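PDB 2Q7S: N-formylglutamate amidohydrolase from Ralstonia eutropha, which binds zinc and probably hydrolyses N-formylglutamate to formate and glutamate as a metal-dependent amidohydrolase. Local coordinates for residues G21-L26 with Y160-A165; T35-D40 with R49-E54. One frame throughout, in Å; residues are numbered along the deposited sequence.

Contact 1. Residues G21-L26 with Y160-A165; sequences GEALPL and YQRFGA
Pro-25, centre of an inverse gamma turn just before strand 26-30, lies on the ring of Phe-163 at the C-terminal end of helix 134-163, in a mixed alpha/beta fold whose sheet carries strands 26-30 and 166-174 side by side. The contact is a CH-pi interaction: Pro-25 CD sits 3.6 Å from the centroid of the Phe-163 ring, only 8° off the ring normal, and the two side chains cross at about a right angle. With CG anti to its own carbonyl carbon (chi1 -71°), the Phe-163 ring is directed at the loop, and its far end, CZ, comes 3.3 Å from Ala-23 O. Arg-162 CG lies against the opposite face, offset toward the rim, so the phenyl group has the proline on one face and the arginine chain on the other. That chain runs extended from CG to NE and brings NH1 within 3.8 Å of Ala-23 CB. A water accepts from both Ala-23 N and Arg-162 NH2, bridging loop and helix where no direct hydrogen bond joins them. Val-286 and Val-290, at the C terminus, also pack against Pro-25, and Val-290 touches Phe-163 too. Beyond the helix, Gly-164 turns the chain with positive phi into Ala-165, whose carbonyl oxygen has no polar partner in the model and rests 3.3 Å from Pro-25 CB.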
loop_
_atom_site.group_PDB
_atom_site.type_symbol
_atom_site.label_atom_id
_atom_site.label_comp_id
_atom_site.label_asym_id
_atom_site.label_seq_id
_atom_site.Cartn_x
_atom_site.Cartn_y
_atom_site.Cartn_z
ATOM N N GLY A 21 5.350 -12.780 -20.037
ATOM C CA GLY A 21 5.684 -12.285 -21.352
ATOM C C GLY A 21 6.398 -10.937 -21.310
ATOM O O GLY A 21 7.207 -10.696 -20.438
ATOM N N GLU A 22 6.098 -10.082 -22.284
ATOM C CA GLU A 22 6.716 -8.763 -22.421
ATOM C C GLU A 22 6.582 -8.037 -21.105
ATOM O O GLU A 22 5.491 -8.021 -20.532
ATOM C CB GLU A 22 6.008 -7.969 -23.544
ATOM C CG GLU A 22 6.079 -6.422 -23.450
ATOM C CD GLU A 22 5.059 -5.697 -24.348
ATOM O OE1 GLU A 22 4.068 -6.336 -24.809
ATOM O OE2 GLU A 22 5.252 -4.469 -24.580
ATOM N N ALA A 23 7.688 -7.508 -20.578
ATOM C CA ALA A 23 7.627 -6.624 -19.415
ATOM C C ALA A 23 7.280 -5.173 -19.835
ATOM O O ALA A 23 7.592 -4.753 -20.963
ATOM C CB ALA A 23 8.925 -6.689 -18.621
ATOM N N LEU A 24 6.624 -4.424 -18.931
ATOM C CA LEU A 24 6.365 -2.958 -19.072
ATOM C C LEU A 24 6.771 -2.300 -17.776
ATOM O O LEU A 24 6.771 -2.968 -16.741
ATOM C CB LEU A 24 4.858 -2.740 -19.296
ATOM C CG LEU A 24 4.338 -3.163 -20.680
ATOM C CD1 LEU A 24 2.784 -3.150 -20.688
ATOM C CD2 LEU A 24 4.885 -2.223 -21.759
ATOM N N PRO A 25 7.083 -0.993 -17.780
ATOM C CA PRO A 25 7.465 -0.353 -16.499
ATOM C C PRO A 25 6.266 0.070 -15.625
ATOM O O PRO A 25 6.057 1.265 -15.349
ATOM C CB PRO A 25 8.190 0.900 -16.949
ATOM C CG PRO A 25 7.536 1.264 -18.291
ATOM C CD PRO A 25 7.120 -0.055 -18.920
ATOM N N LEU A 26 5.493 -0.915 -15.242
ATOM C CA LEU A 26 4.393 -0.793 -14.307
ATOM C C LEU A 26 4.796 -1.644 -13.130
ATOM O O LEU A 26 4.855 -2.886 -13.210
ATOM C CB LEU A 26 3.119 -1.308 -14.945
ATOM C CG LEU A 26 1.931 -1.371 -13.976
ATOM C CD1 LEU A 26 1.469 0.016 -13.659
ATOM C CD2 LEU A 26 0.834 -2.252 -14.600
ATOM N N TYR A 160 12.901 1.709 -14.714
ATOM C CA TYR A 160 13.261 2.985 -15.201
ATOM C C TYR A 160 14.535 2.834 -16.045
ATOM O O TYR A 160 14.661 3.442 -17.086
ATOM C CB TYR A 160 13.515 3.964 -14.034
ATOM C CG TYR A 160 13.900 5.315 -14.530
ATOM C CD1 TYR A 160 12.946 6.241 -14.816
ATOM C CD2 TYR A 160 15.233 5.640 -14.803
ATOM C CE1 TYR A 160 13.285 7.466 -15.329
ATOM C CE2 TYR A 160 15.579 6.880 -15.296
ATOM C CZ TYR A 160 14.597 7.786 -15.561
ATOM O OH TYR A 160 14.915 9.049 -16.037
ATOM N N GLN A 161 15.474 2.010 -15.596
ATOM C CA GLN A 161 16.734 1.879 -16.324
ATOM C C GLN A 161 16.501 1.318 -17.717
ATOM O O GLN A 161 17.113 1.768 -18.679
ATOM C CB GLN A 161 17.672 0.987 -15.571
ATOM C CG GLN A 161 19.076 0.936 -16.190
ATOM C CD GLN A 161 20.111 0.522 -15.199
ATOM O OE1 GLN A 161 20.709 1.365 -14.551
ATOM N NE2 GLN A 161 20.296 -0.794 -15.030
ATOM N N ARG A 162 15.610 0.337 -17.837
ATOM C CA ARG A 162 15.306 -0.259 -19.169
ATOM C C ARG A 162 14.401 0.650 -20.033
ATOM O O ARG A 162 14.607 0.803 -21.232
ATOM C CB ARG A 162 14.654 -1.575 -18.975
ATOM C CG ARG A 162 14.036 -2.153 -20.205
ATOM C CD ARG A 162 13.626 -3.558 -20.020
ATOM N NE ARG A 162 12.896 -3.954 -21.202
ATOM C CZ ARG A 162 12.239 -5.099 -21.319
ATOM N NH1 ARG A 162 12.226 -5.990 -20.336
ATOM N NH2 ARG A 162 11.570 -5.318 -22.422
ATOM N N PHE A 163 13.403 1.273 -19.427
ATOM C CA PHE A 163 12.391 1.946 -20.221
ATOM C C PHE A 163 12.533 3.462 -20.297
ATOM O O PHE A 163 12.007 4.069 -21.215
ATOM C CB PHE A 163 11.008 1.559 -19.717
ATOM C CG PHE A 163 10.631 0.123 -20.030
ATOM C CD1 PHE A 163 10.087 -0.213 -21.241
ATOM C CD2 PHE A 163 10.775 -0.852 -19.094
ATOM C CE1 PHE A 163 9.718 -1.528 -21.497
ATOM C CE2 PHE A 163 10.404 -2.175 -19.364
ATOM C CZ PHE A 163 9.904 -2.496 -20.544
ATOM N N GLY A 164 13.211 4.066 -19.324
ATOM C CA GLY A 164 13.324 5.522 -19.255
ATOM C C GLY A 164 12.108 6.202 -18.698
ATOM O O GLY A 164 12.025 7.404 -18.738
ATOM N N ALA A 165 11.198 5.425 -18.115
ATOM C CA ALA A 165 10.052 5.914 -17.394
ATOM C C ALA A 165 9.615 4.791 -16.467
ATOM O O ALA A 165 9.952 3.629 -16.684
ATOM C CB ALA A 165 8.941 6.274 -18.355
HETATM O O HOH W 1 10.011 -7.864 -21.883
#

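Contact 2. Residues T35-D40 with R49-E54; sequences TFYPAD and RLRGGE
Tyr-37 and Glu-54 both place CG anti to their own carbonyl carbons (chi1 -69° and -63°), and from there the tyrosine ring and the extended glutamate chain converge on one hydrogen bond. Tyr-37 OH donates to Glu-54 OE2 at 2.6 Å, where the acceptor uses its anti lone pair, turned away from OE1; the acceptor lies at the ring edge, near its plane, with carboxylate and ring planes 33° apart. The Arg-51 chain bends at chi3, bringing NH1 2.7 Å from the same Glu-54 OE2. This salt bridge works by charge alone, because the oxygen stands well out of the guanidinium plane. Tyrosine hydroxyl and arginine guanidinium thus meet at one carboxylate oxygen, while OE1 is hydrogen-bonded to Thr-56. Thr-35 comes across the carboxylate, CG2 3.6 Å from Glu-54 OE1, and its CB lies at the guanidinium edge. Beside the hydroxyl, Tyr-37 CE2 packs on Leu-50 CB at 4.1 Å. Glu-54 directly precedes the zinc ligand Asp-55, and its side chain is about 7 Å from that of His-32, another ligand, at the nearest atoms: a Tyr-Glu-Arg polar network beside the zinc site, joining the loop after His-32 to the turn that leads into Asp-55.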
loop_
_atom_site.group_PDB
_atom_site.type_symbol
_atom_site.label_atom_id
_atom_site.label_comp_id
_atom_site.label_asym_id
_atom_site.label_seq_id
_atom_site.Cartn_x
_atom_site.Cartn_y
_atom_site.Cartn_z
ATOM N N THR A 35 -0.560 -11.331 6.056
ATOM C CA THR A 35 -1.359 -11.967 7.115
ATOM C C THR A 35 -0.587 -13.042 7.910
ATOM O O THR A 35 -1.179 -13.754 8.720
ATOM C CB THR A 35 -2.559 -12.675 6.530
ATOM O OG1 THR A 35 -2.082 -13.641 5.595
ATOM C CG2 THR A 35 -3.524 -11.683 5.837
ATOM N N PHE A 36 0.727 -13.145 7.698
ATOM C CA PHE A 36 1.566 -14.108 8.435
ATOM C C PHE A 36 2.223 -13.400 9.618
ATOM O O PHE A 36 3.204 -12.702 9.439
ATOM C CB PHE A 36 2.632 -14.749 7.528
ATOM C CG PHE A 36 2.064 -15.528 6.352
ATOM C CD1 PHE A 36 1.811 -14.912 5.139
ATOM C CD2 PHE A 36 1.788 -16.886 6.475
ATOM C CE1 PHE A 36 1.291 -15.628 4.050
ATOM C CE2 PHE A 36 1.264 -17.628 5.385
ATOM C CZ PHE A 36 1.018 -17.007 4.180
ATOM N N TYR A 37 1.673 -13.612 10.810
ATOM C CA TYR A 37 2.103 -12.946 12.049
ATOM C C TYR A 37 3.351 -13.654 12.662
ATOM O O TYR A 37 3.306 -14.858 12.953
ATOM C CB TYR A 37 0.892 -12.836 13.051
ATOM C CG TYR A 37 -0.163 -11.849 12.536
ATOM C CD1 TYR A 37 -0.965 -12.170 11.426
ATOM C CD2 TYR A 37 -0.294 -10.570 13.087
ATOM C CE1 TYR A 37 -1.894 -11.249 10.890
ATOM C CE2 TYR A 37 -1.226 -9.642 12.569
ATOM C CZ TYR A 37 -2.010 -9.989 11.458
ATOM O OH TYR A 37 -2.920 -9.094 10.910
ATOM N N PRO A 38 4.478 -12.927 12.788
ATOM C CA PRO A 38 5.672 -13.440 13.461
ATOM C C PRO A 38 5.472 -13.899 14.914
ATOM O O PRO A 38 4.788 -13.235 15.687
ATOM C CB PRO A 38 6.631 -12.257 13.409
ATOM C CG PRO A 38 6.224 -11.515 12.233
ATOM C CD PRO A 38 4.743 -11.588 12.242
ATOM N N ALA A 39 6.110 -15.012 15.264
ATOM C CA ALA A 39 6.045 -15.564 16.614
ATOM C C ALA A 39 6.516 -14.543 17.652
ATOM O O ALA A 39 6.036 -14.528 18.778
ATOM C CB ALA A 39 6.875 -16.863 16.696
ATOM N N ASP A 40 7.440 -13.671 17.273
ATOM C CA ASP A 40 8.055 -12.741 18.246
ATOM C C ASP A 40 7.309 -11.408 18.409
ATOM O O ASP A 40 7.834 -10.458 19.001
ATOM C CB ASP A 40 9.527 -12.495 17.901
ATOM C CG ASP A 40 9.717 -11.878 16.513
ATOM O OD1 ASP A 40 8.768 -11.279 15.963
ATOM O OD2 ASP A 40 10.830 -12.009 15.971
ATOM N N ARG A 49 -7.892 -8.859 16.897
ATOM C CA ARG A 49 -7.992 -7.404 17.012
ATOM C C ARG A 49 -7.048 -6.673 16.065
ATOM O O ARG A 49 -7.349 -5.564 15.618
ATOM C CB ARG A 49 -7.697 -6.982 18.441
ATOM C CG ARG A 49 -8.736 -7.469 19.423
ATOM C CD ARG A 49 -9.597 -6.322 19.915
ATOM N NE ARG A 49 -10.139 -5.483 18.828
ATOM C CZ ARG A 49 -10.347 -4.160 18.922
ATOM N NH1 ARG A 49 -10.039 -3.477 20.041
ATOM N NH2 ARG A 49 -10.854 -3.502 17.883
ATOM N N LEU A 50 -5.918 -7.314 15.766
ATOM C CA LEU A 50 -4.844 -6.767 14.911
ATOM C C LEU A 50 -5.166 -6.857 13.412
ATOM O O LEU A 50 -4.832 -5.957 12.632
ATOM C CB LEU A 50 -3.548 -7.532 15.199
ATOM C CG LEU A 50 -3.048 -7.457 16.650
ATOM C CD1 LEU A 50 -1.872 -8.427 16.916
ATOM C CD2 LEU A 50 -2.674 -6.025 16.996
ATOM N N ARG A 51 -5.818 -7.956 13.026
ATOM C CA ARG A 51 -6.279 -8.165 11.672
ATOM C C ARG A 51 -7.019 -6.918 11.129
ATOM O O ARG A 51 -7.038 -6.702 9.899
ATOM C CB ARG A 51 -7.116 -9.458 11.578
ATOM C CG ARG A 51 -6.236 -10.715 11.747
ATOM C CD ARG A 51 -6.971 -11.992 11.446
ATOM N NE ARG A 51 -7.611 -11.995 10.107
ATOM C CZ ARG A 51 -6.972 -12.208 8.956
ATOM N NH1 ARG A 51 -5.670 -12.432 8.951
ATOM N NH2 ARG A 51 -7.613 -12.172 7.803
ATOM N N GLY A 52 -7.560 -6.089 12.039
ATOM C CA GLY A 52 -8.079 -4.753 11.714
ATOM C C GLY A 52 -7.312 -3.984 10.648
ATOM O O GLY A 52 -7.839 -3.786 9.557
ATOM N N GLY A 53 -6.063 -3.598 10.946
ATOM C CA GLY A 53 -5.168 -2.811 10.049
ATOM C C GLY A 53 -4.633 -3.486 8.788
ATOM O O GLY A 53 -3.797 -2.908 8.061
ATOM N N GLU A 54 -5.070 -4.723 8.529
ATOM C CA GLU A 54 -4.724 -5.407 7.319
ATOM C C GLU A 54 -5.532 -4.866 6.145
ATOM O O GLU A 54 -6.749 -4.765 6.213
ATOM C CB GLU A 54 -5.095 -6.885 7.376
ATOM C CG GLU A 54 -4.451 -7.729 8.356
ATOM C CD GLU A 54 -4.975 -9.152 8.281
ATOM O OE1 GLU A 54 -5.872 -9.450 7.455
ATOM O OE2 GLU A 54 -4.468 -9.963 9.055
#

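Overall arrangement
From the N terminus, the chain leaves strand 14-17, passes through 21-26 and enters strand 26-30. The loop beyond that strand begins contact 2, where 35-40 meets 49-54 across a short excursion that includes helix 47-50. This small loop lies wholly within the much longer one closed by contact 1, which ends when helix 134-163 delivers 160-165 to the start of strand 166-174. Contact 1 joins the entry to one central strand to the helix leading into its neighbour; contact 2 ties together segments flanking the zinc site. Their centres are 34 Å apart, on opposite sides of the chain's centre, and they do not touch.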